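Local coordinates for catalytic domain of the nuclear inclusion protein A (nia) (Tobacco etch virus, PDB 1LVM), which is a chymotrypsin-type cysteine protease of the virus, which probably cuts the viral polyprotein at specific sites, bound here to a peptide product, at residues C27-E32 against I49-H54; T62-V65 against G70-K73. The protein carries 1 engineered substitution. All blocks are in the same frame, centred on the assembly; numbering follows the deposited sequence.

Contact 1 (C27-E32 against I49-H54); sequences CHLTNE and IITNKH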
ATOM      1  N   CYS A  27      -7.756   1.098   4.130  1.00 11.11           N
ATOM      2  CA  CYS A  27      -8.485   2.327   4.100  1.00  9.15           C
ATOM      3  C   CYS A  27      -8.343   2.954   2.757  1.00 14.49           C
ATOM      4  O   CYS A  27      -7.302   2.789   2.069  1.00 16.77           O
ATOM      5  CB  CYS A  27      -7.861   3.357   5.095  1.00 17.59           C
ATOM      6  SG  CYS A  27      -7.794   2.842   6.846  1.00 25.64           S
ATOM      7  N   HIS A  28      -9.354   3.716   2.389  1.00 12.40           N
ATOM      8  CA  HIS A  28      -9.286   4.466   1.135  1.00 11.73           C
ATOM      9  C   HIS A  28      -8.951   5.909   1.525  1.00 20.14           C
ATOM     10  O   HIS A  28      -9.626   6.494   2.371  1.00 17.05           O
ATOM     11  CB  HIS A  28     -10.580   4.473   0.369  1.00 14.70           C
ATOM     12  CG  HIS A  28     -10.391   4.980  -1.028  1.00 16.94           C
ATOM     13  ND1 HIS A  28     -11.052   6.085  -1.524  1.00 28.89           N
ATOM     14  CD2 HIS A  28      -9.579   4.545  -2.030  1.00 17.64           C
ATOM     15  CE1 HIS A  28     -10.664   6.304  -2.772  1.00 33.99           C
ATOM     16  NE2 HIS A  28      -9.770   5.387  -3.103  1.00 24.53           N
ATOM     17  N   LEU A  29      -7.937   6.483   0.861  1.00 12.70           N
ATOM     18  CA  LEU A  29      -7.421   7.814   1.193  1.00 14.27           C
ATOM     19  C   LEU A  29      -7.568   8.797   0.043  1.00 12.04           C
ATOM     20  O   LEU A  29      -7.204   8.477  -1.095  1.00 15.74           O
ATOM     21  CB  LEU A  29      -5.903   7.669   1.505  1.00 14.58           C
ATOM     22  CG  LEU A  29      -5.521   6.549   2.517  1.00 11.70           C
ATOM     23  CD1 LEU A  29      -4.025   6.484   2.756  1.00 12.34           C
ATOM     24  CD2 LEU A  29      -6.152   6.804   3.871  1.00 12.91           C
ATOM     25  N   THR A  30      -8.091   9.980   0.343  1.00 11.71           N
ATOM     26  CA  THR A  30      -8.187  10.997  -0.639  1.00 11.22           C
ATOM     27  C   THR A  30      -7.540  12.275  -0.164  1.00 16.57           C
ATOM     28  O   THR A  30      -7.985  12.876   0.784  1.00 16.17           O
ATOM     29  CB  THR A  30      -9.683  11.246  -1.043  1.00 16.50           C
ATOM     30  OG1 THR A  30     -10.234  10.017  -1.556  1.00 15.96           O
ATOM     31  CG2 THR A  30      -9.774  12.362  -2.083  1.00 18.63           C
ATOM     32  N   ASN A  31      -6.456  12.680  -0.837  1.00 14.02           N
ATOM     33  CA  ASN A  31      -5.772  13.927  -0.428  1.00 13.33           C
ATOM     34  C   ASN A  31      -6.236  15.008  -1.404  1.00 15.86           C
ATOM     35  O   ASN A  31      -5.886  14.991  -2.576  1.00 15.20           O
ATOM     36  CB  ASN A  31      -4.245  13.717  -0.518  1.00 11.63           C
ATOM     37  CG  ASN A  31      -3.428  14.998  -0.226  1.00 16.01           C
ATOM     38  OD1 ASN A  31      -3.986  16.050   0.031  1.00 15.29           O
ATOM     39  ND2 ASN A  31      -2.097  14.866  -0.198  1.00 13.43           N
ATOM     40  N   GLU A  32      -7.022  15.958  -0.909  1.00 18.00           N
ATOM     41  CA  GLU A  32      -7.521  16.992  -1.779  1.00 18.04           C
ATOM     42  C   GLU A  32      -6.786  18.310  -1.444  1.00 20.98           C
ATOM     43  O   GLU A  32      -6.879  18.835  -0.319  1.00 13.62           O
ATOM     44  CB  GLU A  32      -9.044  17.101  -1.571  1.00 22.72           C
ATOM     45  CG  GLU A  32      -9.726  18.070  -2.460  1.00 29.32           C
ATOM     46  CD  GLU A  32     -11.225  18.086  -2.207  1.00 30.92           C
ATOM     47  OE1 GLU A  32     -11.648  18.677  -1.188  1.00 40.12           O
ATOM     48  OE2 GLU A  32     -11.977  17.501  -3.011  1.00 30.58           O
ATOM     49  N   ILE A  49      -1.237   4.343   9.408  1.00 10.98           N
ATOM     50  CA  ILE A  49      -1.783   3.936   8.111  1.00 12.75           C
ATOM     51  C   ILE A  49      -0.506   3.903   7.211  1.00 18.75           C
ATOM     52  O   ILE A  49       0.215   4.888   7.087  1.00 16.79           O
ATOM     53  CB  ILE A  49      -2.786   4.931   7.524  1.00 11.95           C
ATOM     54  CG1 ILE A  49      -4.063   4.922   8.385  1.00 14.60           C
ATOM     55  CG2 ILE A  49      -3.159   4.511   6.038  1.00 14.27           C
ATOM     56  CD1 ILE A  49      -5.216   5.759   7.767  1.00 13.26           C
ATOM     57  N   ILE A  50      -0.250   2.764   6.600  1.00 12.42           N
ATOM     58  CA  ILE A  50       0.952   2.569   5.744  1.00 10.82           C
ATOM     59  C   ILE A  50       0.437   2.785   4.349  1.00 12.75           C
ATOM     60  O   ILE A  50      -0.562   2.164   3.973  1.00 10.76           O
ATOM     61  CB  ILE A  50       1.485   1.103   5.857  1.00 10.24           C
ATOM     62  CG1 ILE A  50       1.992   0.842   7.277  1.00 14.11           C
ATOM     63  CG2 ILE A  50       2.687   0.893   4.838  1.00 11.71           C
ATOM     64  CD1 ILE A  50       1.875  -0.558   7.715  1.00 17.10           C
ATOM     65  N   THR A  51       1.074   3.666   3.592  1.00  9.57           N
ATOM     66  CA  THR A  51       0.570   3.967   2.245  1.00  9.11           C
ATOM     67  C   THR A  51       1.702   4.466   1.342  1.00 10.21           C
ATOM     68  O   THR A  51       2.907   4.413   1.727  1.00 12.97           O
ATOM     69  CB  THR A  51      -0.620   4.951   2.301  1.00 15.29           C
ATOM     70  OG1 THR A  51      -1.203   5.070   1.003  1.00 11.49           O
ATOM     71  CG2 THR A  51      -0.170   6.406   2.789  1.00 17.07           C
ATOM     72  N   ASN A  52       1.342   4.905   0.150  1.00 10.53           N
ATOM     73  CA  ASN A  52       2.383   5.362  -0.792  1.00 13.12           C
ATOM     74  C   ASN A  52       2.880   6.765  -0.441  1.00 15.56           C
ATOM     75  O   ASN A  52       2.088   7.633  -0.118  1.00 13.87           O
ATOM     76  CB  ASN A  52       1.793   5.449  -2.208  1.00 13.68           C
ATOM     77  CG  ASN A  52       1.223   4.131  -2.668  1.00 20.21           C
ATOM     78  OD1 ASN A  52       0.070   3.779  -2.347  1.00 18.23           O
ATOM     79  ND2 ASN A  52       2.025   3.385  -3.426  1.00 13.69           N
ATOM     80  N   LYS A  53       4.187   6.996  -0.554  1.00 16.03           N
ATOM     81  CA  LYS A  53       4.731   8.295  -0.311  1.00 13.48           C
ATOM     82  C   LYS A  53       4.129   9.288  -1.337  1.00 12.58           C
ATOM     83  O   LYS A  53       3.925  10.464  -1.004  1.00 15.95           O
ATOM     84  CB  LYS A  53       6.274   8.207  -0.484  1.00 14.37           C
ATOM     85  CG  LYS A  53       7.070   9.348   0.122  1.00 17.19           C
ATOM     86  CD  LYS A  53       8.574   9.182  -0.147  1.00 16.77           C
ATOM     87  CE  LYS A  53       9.252   8.230   0.857  1.00 21.53           C
ATOM     88  NZ  LYS A  53      10.684   8.005   0.443  1.00 25.23           N
ATOM     89  N   HIS A  54       3.797   8.859  -2.562  1.00 12.25           N
ATOM     90  CA  HIS A  54       3.303   9.835  -3.525  1.00 15.76           C
ATOM     91  C   HIS A  54       1.936  10.387  -3.206  1.00 21.02           C
ATOM     92  O   HIS A  54       1.462  11.275  -3.867  1.00 17.71           O
ATOM     93  CB  HIS A  54       3.391   9.336  -4.985  1.00 13.61           C
ATOM     94  CG  HIS A  54       2.370   8.330  -5.344  1.00 14.42           C
ATOM     95  ND1 HIS A  54       2.618   6.983  -5.259  1.00 15.73           N
ATOM     96  CD2 HIS A  54       1.075   8.468  -5.770  1.00 17.79           C
ATOM     97  CE1 HIS A  54       1.531   6.338  -5.623  1.00 18.77           C
ATOM     98  NE2 HIS A  54       0.573   7.206  -5.939  1.00 18.00           N
TER
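Inside the N-terminal beta-barrel of this chymotrypsin-like protease, Leu29 and Cys27 of strand 26-33 meet Ile49 and Thr51 of strand 48-51. The two strands are not neighbours in the sheet. Strand 36-45 lies between them, and the axes of 27-32 and 49-51 come no closer than 9.5 Å and are inclined by 67°. No hydrogen bond joins the segments, every contact within 4.5 Å is between side chains, and the four residues involved are buried. Leu29 contributes most from its strand. With CG anti to the carbonyl carbon (chi1 -50°) and CD1 fully extended, it drives that methyl straight at Thr51, tip to tip. CD1 of Leu29 lies 3.6 Å from Thr51 OG1, and it also lies 3.9 Å from Thr51 CG2, so the methyl sits across the fork of the threonine. The hydroxyl itself is satisfied by Tyr41 O on strand 36-45, which leaves a purely steric meeting with the leucine. Ile49 runs past Leu29 in the opposite direction: its CG2 branch is 3.9 Å from Leu29 CD1, while the CG1 branch ends in CD1, which reaches Leu29 CD2 at 4.1 Å and Cys27 SG at 4.0 Å. Beyond Thr51 the chain turns into a short 3-10 segment bearing His54, whose ring stacks on an aromatic side chain of the bound peptide and whose place is consistent with that of the catalytic histidine of this fold. Around the apolar cluster, Leu40 of strand 36-45 packs on Thr51, and Val65 of strand 62-67 reaches both Leu29 and Ile49.

Contact 2 (T62-V65 against G70-K73); sequences TLLV and GVFK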
ATOM      1  N   THR A  62      -6.822  18.625   2.708  1.00 16.93           N
ATOM      2  CA  THR A  62      -7.524  17.719   3.596  1.00 17.56           C
ATOM      3  C   THR A  62      -7.288  16.251   3.248  1.00 14.76           C
ATOM      4  O   THR A  62      -6.952  15.922   2.135  1.00 16.22           O
ATOM      5  CB  THR A  62      -9.062  17.951   3.541  1.00 18.30           C
ATOM      6  OG1 THR A  62      -9.569  17.617   2.218  1.00 16.37           O
ATOM      7  CG2 THR A  62      -9.380  19.435   3.842  1.00 20.05           C
ATOM      8  N   LEU A  63      -7.459  15.373   4.227  1.00 11.44           N
ATOM      9  CA  LEU A  63      -7.324  13.938   3.920  1.00 17.70           C
ATOM     10  C   LEU A  63      -8.586  13.215   4.332  1.00 20.24           C
ATOM     11  O   LEU A  63      -8.925  13.201   5.535  1.00 16.30           O
ATOM     12  CB  LEU A  63      -6.143  13.288   4.668  1.00 14.50           C
ATOM     13  CG  LEU A  63      -5.918  11.805   4.307  1.00 15.06           C
ATOM     14  CD1 LEU A  63      -5.425  11.711   2.801  1.00 14.30           C
ATOM     15  CD2 LEU A  63      -4.859  11.174   5.215  1.00 16.69           C
ATOM     16  N   LEU A  64      -9.288  12.615   3.362  1.00 12.71           N
ATOM     17  CA  LEU A  64     -10.512  11.852   3.723  1.00 20.84           C
ATOM     18  C   LEU A  64     -10.061  10.410   3.893  1.00 17.39           C
ATOM     19  O   LEU A  64      -9.408   9.860   3.007  1.00 17.04           O
ATOM     20  CB  LEU A  64     -11.524  11.920   2.607  1.00 20.96           C
ATOM     21  CG  LEU A  64     -12.951  11.432   2.898  1.00 27.69           C
ATOM     22  CD1 LEU A  64     -13.583  12.258   4.038  1.00 23.71           C
ATOM     23  CD2 LEU A  64     -13.775  11.614   1.638  1.00 28.85           C
ATOM     24  N   VAL A  65     -10.435   9.782   5.007  1.00 14.31           N
ATOM     25  CA  VAL A  65     -10.004   8.396   5.260  1.00 13.09           C
ATOM     26  C   VAL A  65     -11.220   7.505   5.469  1.00 21.96           C
ATOM     27  O   VAL A  65     -11.941   7.660   6.450  1.00 20.75           O
ATOM     28  CB  VAL A  65      -9.202   8.299   6.523  1.00 15.24           C
ATOM     29  CG1 VAL A  65      -8.776   6.833   6.750  1.00 18.19           C
ATOM     30  CG2 VAL A  65      -7.959   9.204   6.437  1.00 15.85           C
ATOM     31  N   GLY A  70     -15.808   3.685   9.471  1.00 21.49           N
ATOM     32  CA  GLY A  70     -16.480   4.823   8.897  1.00 25.14           C
ATOM     33  C   GLY A  70     -15.558   5.731   8.115  1.00 32.16           C
ATOM     34  O   GLY A  70     -14.452   5.342   7.704  1.00 24.05           O
ATOM     35  N   VAL A  71     -16.022   6.961   7.945  1.00 21.02           N
ATOM     36  CA  VAL A  71     -15.289   7.957   7.183  1.00 21.58           C
ATOM     37  C   VAL A  71     -14.840   9.110   8.096  1.00 30.34           C
ATOM     38  O   VAL A  71     -15.640   9.657   8.814  1.00 24.94           O
ATOM     39  CB  VAL A  71     -16.176   8.456   6.046  1.00 25.56           C
ATOM     40  CG1 VAL A  71     -15.386   9.353   5.152  1.00 30.46           C
ATOM     41  CG2 VAL A  71     -16.745   7.269   5.254  1.00 30.62           C
ATOM     42  N   PHE A  72     -13.549   9.457   8.065  1.00 16.07           N
ATOM     43  CA  PHE A  72     -13.011  10.498   8.915  1.00 17.33           C
ATOM     44  C   PHE A  72     -12.279  11.468   8.047  1.00 29.00           C
ATOM     45  O   PHE A  72     -11.688  11.076   7.035  1.00 21.73           O
ATOM     46  CB  PHE A  72     -12.066   9.908   9.931  1.00 18.49           C
ATOM     47  CG  PHE A  72     -12.697   8.833  10.760  1.00 40.19           C
ATOM     48  CD1 PHE A  72     -12.802   7.521  10.272  1.00 30.32           C
ATOM     49  CD2 PHE A  72     -13.253   9.134  12.016  1.00 24.47           C
ATOM     50  CE1 PHE A  72     -13.447   6.528  11.019  1.00 22.29           C
ATOM     51  CE2 PHE A  72     -13.921   8.111  12.779  1.00 23.76           C
ATOM     52  CZ  PHE A  72     -14.002   6.832  12.268  1.00 20.79           C
ATOM     53  N   LYS A  73     -12.323  12.723   8.428  1.00 18.94           N
ATOM     54  CA  LYS A  73     -11.639  13.730   7.644  1.00 15.02           C
ATOM     55  C   LYS A  73     -10.655  14.524   8.457  1.00 18.67           C
ATOM     56  O   LYS A  73     -10.972  15.029   9.537  1.00 17.59           O
ATOM     57  CB  LYS A  73     -12.661  14.690   7.044  1.00 18.82           C
ATOM     58  CG  LYS A  73     -12.058  15.668   6.052  1.00 29.19           C
ATOM     59  CD  LYS A  73     -13.181  16.615   5.570  1.00 30.46           C
ATOM     60  CE  LYS A  73     -12.831  17.324   4.261  1.00 38.88           C
ATOM     61  NZ  LYS A  73     -13.154  16.486   3.067  1.00 62.83           N
TER
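Lys73 runs from Leu64 back to Thr62 along the neighbouring segment, and its side chain can be traced atom by atom. It starts with CB against the methyl CD1 of Leu64, 4.0 Å away. CG comes next, 4.0 Å from the backbone O of Leu63. The chain then runs on extended until it reaches Thr62, which it crosses obliquely, CE lying 3.9 Å from Thr62 CB. At the end chi4 bends to 85° and turns the ammonium group; NZ is 3.9 Å from Thr62 OG1, beyond hydrogen-bonding distance, so at most a weak electrostatic attraction is added to the van der Waals contact. Beneath this side chain the backbones form an antiparallel beta hairpin, strand 62-67 returning as strand 70-74. Val65 and Phe72 are a hydrogen-bonded pair of it: Val65 N donates to Phe72 O at 2.7 Å with an N-H...O angle of 167°, and Phe72 N answers to Val65 O at 2.9 Å, almost as straight. Leu64 and Lys73 form the adjoining non-hydrogen-bonded pair. The bonded carbonyl of Val65 also receives the CA-H of Val71, with CA 3.4 Å from that O, and it lies at the edge of the Phe72 ring, near its plane. On the face carrying Leu64, the leucine stands with CG anti to its own N (chi1 -168°), which brings CD1 within 3.6 Å of Val71 CG1. Both of these residues also pack on an apolar side chain of the bound peptide. Strand 70-74 is one of the two outermost strands of its sheet within the chain, and the peptide extends the sheet by pairing in parallel with Phe72 and Lys73. On the other face, the Phe72 ring meets Phe99 edge-to-face.

Overall arrangement
Coming from the N terminus, the chain runs up strand 26-33, turns into strand 36-45 and enters strand 48-51, where contact 1 closes a loop of sixteen intervening residues. It then passes through the 3-10 turn to strand 62-67, and contact 2 closes the much tighter hairpin with strand 70-74. The two loops come in series, neither nesting nor crossing. They are joined edge to edge within one sheet: strand 26-33 lies next to strand 62-67, with probable hydrogen bonds from Leu64 N to Thr30 O and from Thr62 N to Glu32 O. Contact 1 belongs to the buried interior of the N-terminal barrel, contact 2 to the sheet edge receiving peptide; their centres are about 10 Å apart.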